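Local coordinates for putative sugar binding protein (Bacteroides vulgatus ATCC 8482, PDB 3KEZ), which probably binds sugars at the outer membrane as a calcium-containing member of the SusD family of nutrient-binding proteins, at residues Tyr341-Glu346 with Asp386-Glu391. Numbering follows the deposited sequence.
Sequences YLNAAE and DERRKE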
loop_
_atom_site.group_PDB
_atom_site.type_symbol
_atom_site.label_atom_id
_atom_site.label_comp_id
_atom_site.label_asym_id
_atom_site.label_seq_id
_atom_site.Cartn_x
_atom_site.Cartn_y
_atom_site.Cartn_z
ATOM N N TYR A 341 10.846 3.959 -8.423
ATOM C CA TYR A 341 12.130 3.417 -8.910
ATOM C C TYR A 341 12.092 1.882 -9.020
ATOM O O TYR A 341 12.526 1.329 -10.014
ATOM C CB TYR A 341 13.302 3.843 -8.032
ATOM C CG TYR A 341 13.878 5.175 -8.413
ATOM C CD1 TYR A 341 13.250 6.360 -8.019
ATOM C CD2 TYR A 341 15.062 5.259 -9.119
ATOM C CE1 TYR A 341 13.762 7.598 -8.409
ATOM C CE2 TYR A 341 15.600 6.473 -9.479
ATOM C CZ TYR A 341 14.939 7.643 -9.132
ATOM O OH TYR A 341 15.469 8.861 -9.478
ATOM N N LEU A 342 11.609 1.215 -7.972
ATOM C CA LEU A 342 11.516 -0.249 -7.949
ATOM C C LEU A 342 10.522 -0.801 -8.965
ATOM O O LEU A 342 10.754 -1.878 -9.558
ATOM C CB LEU A 342 11.178 -0.753 -6.546
ATOM C CG LEU A 342 12.241 -0.476 -5.467
ATOM C CD1 LEU A 342 11.587 -0.370 -4.083
ATOM C CD2 LEU A 342 13.369 -1.575 -5.560
ATOM N N ASN A 343 9.412 -0.097 -9.165
ATOM C CA ASN A 343 8.479 -0.462 -10.233
ATOM C C ASN A 343 9.110 -0.350 -11.618
ATOM O O ASN A 343 8.973 -1.267 -12.411
ATOM C CB ASN A 343 7.199 0.384 -10.119
ATOM C CG ASN A 343 6.396 0.058 -8.865
ATOM O OD1 ASN A 343 6.738 -0.880 -8.100
ATOM N ND2 ASN A 343 5.309 0.824 -8.641
ATOM N N ALA A 344 9.842 0.741 -11.898
ATOM C CA ALA A 344 10.543 0.896 -13.168
ATOM C C ALA A 344 11.594 -0.189 -13.361
ATOM O O ALA A 344 11.702 -0.750 -14.441
ATOM C CB ALA A 344 11.187 2.289 -13.293
ATOM N N ALA A 345 12.292 -0.556 -12.279
ATOM C CA ALA A 345 13.307 -1.606 -12.343
ATOM C C ALA A 345 12.703 -2.949 -12.709
ATOM O O ALA A 345 13.192 -3.629 -13.616
ATOM C CB ALA A 345 14.076 -1.700 -11.046
ATOM N N GLU A 346 11.619 -3.302 -12.036
ATOM C CA GLU A 346 10.905 -4.538 -12.314
ATOM C C GLU A 346 10.378 -4.594 -13.762
ATOM O O GLU A 346 10.631 -5.556 -14.489
ATOM C CB GLU A 346 9.774 -4.761 -11.305
ATOM C CG GLU A 346 9.018 -6.058 -11.549
ATOM C CD GLU A 346 7.893 -6.347 -10.531
ATOM O OE1 GLU A 346 7.923 -5.867 -9.380
ATOM O OE2 GLU A 346 6.960 -7.085 -10.907
ATOM N N ASP A 386 14.086 -8.867 -4.207
ATOM C CA ASP A 386 14.973 -8.860 -3.063
ATOM C C ASP A 386 15.426 -7.475 -2.612
ATOM O O ASP A 386 15.519 -7.243 -1.428
ATOM C CB ASP A 386 16.170 -9.769 -3.273
ATOM C CG ASP A 386 15.815 -11.236 -3.025
ATOM O OD1 ASP A 386 14.677 -11.524 -2.575
ATOM O OD2 ASP A 386 16.648 -12.090 -3.367
ATOM N N GLU A 387 15.680 -6.554 -3.549
ATOM C CA GLU A 387 15.834 -5.158 -3.180
ATOM C C GLU A 387 14.517 -4.531 -2.656
ATOM O O GLU A 387 14.511 -3.836 -1.626
ATOM C CB GLU A 387 16.378 -4.354 -4.345
ATOM C CG GLU A 387 16.908 -2.954 -3.970
ATOM C CD GLU A 387 18.088 -2.983 -3.020
ATOM O OE1 GLU A 387 18.856 -3.966 -3.023
ATOM O OE2 GLU A 387 18.259 -2.002 -2.270
ATOM N N ARG A 388 13.412 -4.776 -3.347
ATOM C CA ARG A 388 12.119 -4.196 -2.973
ATOM C C ARG A 388 11.721 -4.573 -1.519
ATOM O O ARG A 388 11.226 -3.740 -0.769
ATOM C CB ARG A 388 11.043 -4.669 -3.963
ATOM C CG ARG A 388 9.661 -4.055 -3.816
ATOM C CD ARG A 388 8.602 -4.853 -4.603
ATOM N NE ARG A 388 7.315 -4.182 -4.587
ATOM C CZ ARG A 388 7.030 -3.076 -5.303
ATOM N NH1 ARG A 388 7.919 -2.516 -6.121
ATOM N NH2 ARG A 388 5.839 -2.514 -5.179
ATOM N N ARG A 389 11.910 -5.827 -1.136
ATOM C CA ARG A 389 11.527 -6.249 0.208
ATOM C C ARG A 389 12.334 -5.523 1.311
ATOM O O ARG A 389 11.811 -5.254 2.387
ATOM C CB ARG A 389 11.615 -7.770 0.355
ATOM C CG ARG A 389 13.038 -8.290 0.473
ATOM C CD ARG A 389 13.164 -9.703 0.005
ATOM N NE ARG A 389 12.750 -10.593 1.063
ATOM C CZ ARG A 389 13.024 -11.890 1.122
ATOM N NH1 ARG A 389 13.732 -12.489 0.169
ATOM N NH2 ARG A 389 12.579 -12.594 2.145
ATOM N N LYS A 390 13.594 -5.198 1.033
ATOM C CA LYS A 390 14.402 -4.427 1.976
ATOM C C LYS A 390 13.885 -3.028 2.047
ATOM O O LYS A 390 13.716 -2.490 3.148
ATOM C CB LYS A 390 15.887 -4.433 1.615
ATOM C CG LYS A 390 16.521 -5.841 1.589
ATOM C CD LYS A 390 18.013 -5.777 1.123
ATOM C CE LYS A 390 18.554 -7.157 0.899
ATOM N NZ LYS A 390 19.812 -7.096 0.147
ATOM N N GLU A 391 13.548 -2.452 0.890
ATOM C CA GLU A 391 13.067 -1.070 0.856
ATOM C C GLU A 391 11.669 -0.860 1.455
ATOM O O GLU A 391 11.433 0.142 2.120
ATOM C CB GLU A 391 13.100 -0.537 -0.582
ATOM C CG GLU A 391 12.796 0.927 -0.640
ATOM C CD GLU A 391 13.800 1.747 0.140
ATOM O OE1 GLU A 391 15.024 1.525 -0.059
ATOM O OE2 GLU A 391 13.378 2.614 0.942
HETATM O O HOH W 1 9.563 -4.023 -7.841
#
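Leu342 and Arg388 carry most of this buried contact between two helical segments, 341-346 and 386-391, whose short axes come within 10.5 Å and run antiparallel at 169°, and Arg388 illustrates how one arginine can serve both apolar packing and a polar network. Leu342 splits its branches over the facing helix: CD2 lies against the backbone of Arg388 and near CG of Glu387, while Leu342 CD1 rests 3.8 Å from CB of Glu391. The arginine reaches across to the facing helix, its CG anti to the backbone N (chi1 -174°) and its chain extended as far as NE, which carries the guanidinium past Leu342 to Asn343. Arg388 NH1 donates to Asn343 OD1 at 2.8 Å, nearly in line with the amide C=O though somewhat tilted from the guanidinium plane. A water accepts a weak bond from Arg388 NH1 and donates to Leu342 O and to Glu346 OE1, so it bridges the two helices, while Glu346 OE2 pairs with Arg404. Salt bridges from Arg388 NE to Asp401 and from Arg388 NH2 to Glu339 fix the guanidinium further. A leucine in its place would probably take the guanidinium partner from Asp401 and Glu339 and leave Asn343 OD1 without the NH1 bond. The contact joins helix 337-350 to helix 381-392 within the helical scaffold of the SusD fold; helix 354-368 packs on Glu387 and Glu391, and helix 212-229 covers Asn343 and Ala344.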